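Local structure of ochratoxinase (Aspergillus niger, 4C65) at residues 204-209 and 243-248; 239-244 and 259-264. The protein hydrolyses the amide bond of the mycotoxin ochratoxin A to ochratoxin alpha and L-phenylalanine, acting as a zinc-dependent carboxypeptidase of the amidohydrolase superfamily. One frame throughout, in Å; residues are numbered along the deposited sequence.

Interaction 1 of 2, residues 204-209 and 243-248; sequences KVMASG and SAHVHG
Val205 and Ala244 lie side by side in parallel strands, with a ladder of backbone hydrogen bonds between them: Val205 N gives to Ser243 O at 2.9 Å, Val205 O takes the N-H of His245, and Ala207 N reaches His245 O at 3.0 Å. Past this last rung segment 204-209 leaves the strand, and side chains take over the polar contacts. Ser208 OG, turned between its own backbone N and carbonyl carbon (chi1 77°), accepts the N-H of His247 at 2.9 Å. His245 NE2 donates to Gly209 O at 3.0 Å; the oxygen lies almost in the imidazole plane, whereas the nitrogen stands well above the carbonyl plane. With NE2 used here, ND1 is probably the nitrogen that meets the second zinc, consistent with the role of His245 as its ligand. Gly209 O also lies in the plane of the His247 ring, at its CD2 edge, and His247 ND1 is hydrogen-bonded to Ser267 OG.

The two strands and helix 225-237 form a right-handed beta-alpha-beta unit of the twisted TIM barrel, and the carboxy-terminal strand ends carry the metal site. Lys204, His245 and Met206 share the face turned to that site. Lys204 is an active-site residue that binds both zinc ions. In the conformer modelled here its CE comes 4.0 Å from His245 CB and its NZ bonds to Leu115 O; a second conformer makes both less certain. Met206 SD approaches the His245 ring obliquely, 4.4 Å from its centroid, a Met-aromatic contact; His149 stacks on the same ring.

Apolar packing occupies the other face, where Val205 CG2 meets Ala244 CB at 3.8 Å. Ala207 CB continues the patch to Val246 CG1, 3.6 Å away, and helix 249-258 covers Ala244 and Val246.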
loop_
_atom_site.group_PDB
_atom_site.type_symbol
_atom_site.label_atom_id
_atom_site.label_comp_id
_atom_site.label_asym_id
_atom_site.label_seq_id
_atom_site.Cartn_x
_atom_site.Cartn_y
_atom_site.Cartn_z
ATOM N N LYS A 204 0.949 -25.399 16.056
ATOM C CA LYS A 204 1.958 -26.192 15.327
ATOM C C LYS A 204 3.086 -25.312 14.816
ATOM O O LYS A 204 2.840 -24.325 14.140
ATOM C CB LYS A 204 1.284 -26.930 14.158
ATOM C CG LYS A 204 2.176 -27.382 13.020
ATOM C CD LYS A 204 2.798 -28.743 13.207
ATOM C CE LYS A 204 3.335 -29.029 11.768
ATOM N NZ LYS A 204 2.404 -29.101 10.551
ATOM N N VAL A 205 4.333 -25.728 15.081
ATOM C CA VAL A 205 5.528 -25.053 14.537
ATOM C C VAL A 205 6.360 -25.999 13.683
ATOM O O VAL A 205 6.325 -27.216 13.877
ATOM C CB VAL A 205 6.476 -24.509 15.617
ATOM C CG1 VAL A 205 5.764 -23.477 16.437
ATOM C CG2 VAL A 205 6.998 -25.606 16.528
ATOM N N MET A 206 7.089 -25.415 12.724
ATOM C CA MET A 206 8.097 -26.125 11.973
ATOM C C MET A 206 9.391 -25.842 12.723
ATOM O O MET A 206 9.857 -24.716 12.777
ATOM C CB MET A 206 8.155 -25.614 10.546
ATOM C CG MET A 206 6.832 -25.698 9.790
ATOM S SD MET A 206 6.126 -27.359 9.713
ATOM C CE MET A 206 4.996 -27.168 8.315
ATOM N N ALA A 207 9.941 -26.882 13.327
ATOM C CA ALA A 207 11.115 -26.760 14.148
ATOM C C ALA A 207 12.303 -27.440 13.506
ATOM O O ALA A 207 13.371 -27.537 14.110
ATOM C CB ALA A 207 10.842 -27.331 15.517
ATOM N N SER A 208 12.126 -27.916 12.277
ATOM C CA SER A 208 13.245 -28.376 11.469
ATOM C C SER A 208 12.851 -28.426 10.010
ATOM O O SER A 208 11.699 -28.189 9.660
ATOM C CB SER A 208 13.766 -29.742 11.965
ATOM O OG SER A 208 12.915 -30.771 11.549
ATOM N N GLY A 209 13.807 -28.752 9.159
ATOM C CA GLY A 209 13.553 -28.880 7.749
ATOM C C GLY A 209 12.611 -30.010 7.407
ATOM O O GLY A 209 12.265 -30.832 8.248
ATOM N N SER A 243 2.770 -28.329 19.145
ATOM C CA SER A 243 3.270 -29.493 18.478
ATOM C C SER A 243 4.337 -29.027 17.522
ATOM O O SER A 243 4.134 -28.069 16.767
ATOM C CB SER A 243 2.138 -30.173 17.692
ATOM O OG SER A 243 2.639 -31.241 16.900
ATOM N N ALA A 244 5.456 -29.740 17.513
ATOM C CA ALA A 244 6.602 -29.381 16.711
ATOM C C ALA A 244 6.950 -30.461 15.689
ATOM O O ALA A 244 7.204 -31.605 16.058
ATOM C CB ALA A 244 7.788 -29.162 17.622
ATOM N N HIS A 245 6.957 -30.070 14.410
ATOM C CA HIS A 245 7.556 -30.837 13.334
ATOM C C HIS A 245 9.061 -30.879 13.551
ATOM O O HIS A 245 9.732 -29.856 13.456
ATOM C CB HIS A 245 7.190 -30.187 12.004
ATOM C CG HIS A 245 7.983 -30.662 10.834
ATOM N ND1 HIS A 245 7.435 -31.465 9.862
ATOM C CD2 HIS A 245 9.243 -30.377 10.419
ATOM C CE1 HIS A 245 8.337 -31.701 8.924
ATOM N NE2 HIS A 245 9.442 -31.043 9.232
ATOM N N VAL A 246 9.591 -32.062 13.859
ATOM C CA VAL A 246 11.045 -32.258 14.060
ATOM C C VAL A 246 11.585 -33.543 13.433
ATOM O O VAL A 246 10.996 -34.622 13.565
ATOM C CB VAL A 246 11.425 -32.254 15.560
ATOM C CG1 VAL A 246 11.334 -30.853 16.132
ATOM C CG2 VAL A 246 10.544 -33.198 16.360
ATOM N N HIS A 247 12.718 -33.437 12.762
ATOM C CA HIS A 247 13.404 -34.612 12.250
ATOM C C HIS A 247 14.756 -34.719 12.938
ATOM O O HIS A 247 14.955 -35.590 13.799
ATOM C CB HIS A 247 13.559 -34.536 10.721
ATOM C CG HIS A 247 12.284 -34.787 9.973
ATOM N ND1 HIS A 247 11.665 -36.020 9.948
ATOM C CD2 HIS A 247 11.504 -33.967 9.237
ATOM C CE1 HIS A 247 10.556 -35.944 9.240
ATOM N NE2 HIS A 247 10.437 -34.710 8.791
ATOM N N GLY A 248 15.678 -33.835 12.581
ATOM C CA GLY A 248 17.017 -33.879 13.143
ATOM C C GLY A 248 17.016 -33.647 14.640
ATOM O O GLY A 248 16.142 -32.966 15.166
#

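Interaction 2 of 2, residues 239-244 and 259-264; sequences NRIVSA and GCKSLE
Ser243 OG donates to Glu264 OE2 at 2.6 Å, from above the carboxylate plane, in the Glu264 conformer described, one of two. Ser262 OG gives to Glu264 OE2 nearly along its C-O axis at 2.8 Å, so in this conformer OE2 accepts from both serines, on adjacent parallel strands. These strands and helix 249-258 make the next beta-alpha-beta unit of the TIM barrel. Both hydroxyls stand anti to their backbone N (chi1 173° and 175°), which turns each along its strand toward the carboxy-terminal end, where the glutamate lies. Arg113 forms a salt bridge with OE2, while OE1 accepts from ND1 of His69, a ligand of the first zinc. In this conformer Glu264 would act as a second-shell residue, orienting His69 and possibly polarising it.

The backbone holds the serines in register: Ala244 N bonds to Ser262 O, Glu264 N to Ala244 O at 2.9 Å, and Val242 O receives Lys261 N together with a weaker bond from Ser262 N. On the opposite face from the serines, Ala244 CB packs against Leu263 CD2 at 3.8 Å and Cys260 SG, which also touches Val242 CG1. Farther out, Ile241 crosses Lys261 at about a right angle, its CD1 3.9 Å from Lys261 CB. Where the chain leaves helix 249-258, a water accepts from Val242 N at 3.0 Å and donates to Gly259 O at 2.9 Å.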
loop_
_atom_site.group_PDB
_atom_site.type_symbol
_atom_site.label_atom_id
_atom_site.label_comp_id
_atom_site.label_asym_id
_atom_site.label_seq_id
_atom_site.Cartn_x
_atom_site.Cartn_y
_atom_site.Cartn_z
ATOM N N ASN A 239 -4.001 -21.875 27.247
ATOM C CA ASN A 239 -4.170 -23.302 27.487
ATOM C C ASN A 239 -4.070 -24.168 26.254
ATOM O O ASN A 239 -4.808 -25.160 26.109
ATOM C CB ASN A 239 -5.472 -23.589 28.250
ATOM C CG ASN A 239 -5.224 -23.849 29.726
ATOM O OD1 ASN A 239 -4.304 -23.304 30.322
ATOM N ND2 ASN A 239 -6.092 -24.615 30.329
ATOM N N ARG A 240 -3.156 -23.791 25.354
ATOM C CA ARG A 240 -2.804 -24.649 24.236
ATOM C C ARG A 240 -1.372 -25.184 24.479
ATOM O O ARG A 240 -0.553 -24.524 25.096
ATOM C CB ARG A 240 -2.835 -23.900 22.941
ATOM C CG ARG A 240 -4.185 -23.841 22.270
ATOM C CD ARG A 240 -5.219 -23.067 23.064
ATOM N NE ARG A 240 -6.365 -22.780 22.219
ATOM C CZ ARG A 240 -7.450 -22.107 22.590
ATOM N NH1 ARG A 240 -7.586 -21.640 23.819
ATOM N NH2 ARG A 240 -8.390 -21.888 21.692
ATOM N N ILE A 241 -1.097 -26.364 23.943
ATOM C CA ILE A 241 0.254 -26.833 23.824
ATOM C C ILE A 241 0.726 -26.712 22.359
ATOM O O ILE A 241 -0.070 -26.416 21.459
ATOM C CB ILE A 241 0.382 -28.271 24.287
ATOM C CG1 ILE A 241 -0.496 -29.188 23.437
ATOM C CG2 ILE A 241 0.049 -28.363 25.773
ATOM C CD1 ILE A 241 -0.048 -30.626 23.453
ATOM N N VAL A 242 2.037 -26.849 22.161
ATOM C CA VAL A 242 2.617 -26.688 20.857
ATOM C C VAL A 242 3.082 -28.037 20.392
ATOM O O VAL A 242 3.696 -28.799 21.139
ATOM C CB VAL A 242 3.806 -25.718 20.882
ATOM C CG1 VAL A 242 4.521 -25.718 19.548
ATOM C CG2 VAL A 242 3.354 -24.326 21.259
ATOM N N SER A 243 2.770 -28.329 19.145
ATOM C CA SER A 243 3.270 -29.493 18.478
ATOM C C SER A 243 4.337 -29.027 17.522
ATOM O O SER A 243 4.134 -28.069 16.767
ATOM C CB SER A 243 2.138 -30.173 17.692
ATOM O OG SER A 243 2.639 -31.241 16.900
ATOM N N ALA A 244 5.456 -29.740 17.513
ATOM C CA ALA A 244 6.602 -29.381 16.711
ATOM C C ALA A 244 6.950 -30.461 15.689
ATOM O O ALA A 244 7.204 -31.605 16.058
ATOM C CB ALA A 244 7.788 -29.162 17.622
ATOM N N GLY A 259 9.660 -26.013 25.320
ATOM C CA GLY A 259 8.478 -26.398 26.068
ATOM C C GLY A 259 7.384 -27.045 25.244
ATOM O O GLY A 259 6.266 -27.191 25.725
ATOM N N CYS A 260 7.693 -27.432 24.007
ATOM C CA CYS A 260 6.730 -28.139 23.166
ATOM C C CYS A 260 6.351 -29.463 23.832
ATOM O O CYS A 260 7.180 -30.074 24.471
ATOM C CB CYS A 260 7.308 -28.399 21.777
ATOM S SG CYS A 260 7.695 -26.910 20.853
ATOM N N LYS A 261 5.088 -29.855 23.698
ATOM C CA LYS A 261 4.557 -31.001 24.405
ATOM C C LYS A 261 4.165 -32.119 23.485
ATOM O O LYS A 261 3.764 -33.167 23.924
ATOM C CB LYS A 261 3.395 -30.588 25.292
ATOM C CG LYS A 261 3.819 -29.713 26.455
ATOM C CD LYS A 261 4.755 -30.432 27.426
ATOM C CE LYS A 261 4.144 -30.544 28.804
ATOM N NZ LYS A 261 3.882 -31.959 29.222
ATOM N N SER A 262 4.312 -31.905 22.189
ATOM C CA SER A 262 4.044 -32.943 21.211
ATOM C C SER A 262 5.058 -32.812 20.089
ATOM O O SER A 262 5.347 -31.715 19.636
ATOM C CB SER A 262 2.604 -32.787 20.702
ATOM O OG SER A 262 2.304 -33.701 19.655
ATOM N N LEU A 263 5.641 -33.916 19.664
ATOM C CA LEU A 263 6.613 -33.875 18.587
ATOM C C LEU A 263 6.162 -34.784 17.487
ATOM O O LEU A 263 5.707 -35.914 17.753
ATOM C CB LEU A 263 7.989 -34.316 19.075
ATOM C CG LEU A 263 8.555 -33.503 20.219
ATOM C CD1 LEU A 263 9.867 -34.128 20.675
ATOM C CD2 LEU A 263 8.751 -32.050 19.837
ATOM N N GLU A 264 6.340 -34.324 16.252
ATOM C CA GLU A 264 5.954 -35.109 15.097
ATOM C C GLU A 264 7.170 -35.636 14.330
ATOM O O GLU A 264 8.176 -34.937 14.228
ATOM C CB GLU A 264 5.058 -34.280 14.192
ATOM C CG GLU A 264 4.219 -33.267 14.926
ATOM C CD GLU A 264 3.158 -34.034 15.710
ATOM O OE1 GLU A 264 2.456 -34.861 15.069
ATOM O OE2 GLU A 264 3.016 -33.823 16.942
HETATM O O HOH W 1 3.537 -26.730 24.709
#

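Overall arrangement
Interactions 1 and 2 are successive steps across one parallel sheet and share Ser243 and Ala244 on strand 242-246, which pairs with strand 203-206 on one edge and 262-263 on the other; their centres lie 10 Å apart. They also touch directly: Val246 N is 3.2 Å from Glu264 O, a probable hydrogen bond, and Val205 CG2 packs on Val242 CG1 at 3.9 Å. Both serve the two-zinc site at different depths. Interaction 1 supplies the ligands Lys204 and His245, and interaction 2 places the Glu264 side chain about 3 Å from that of His69. Next in the chain, the side chain of His265 lies about 3 Å from that of His245; both bind the second zinc.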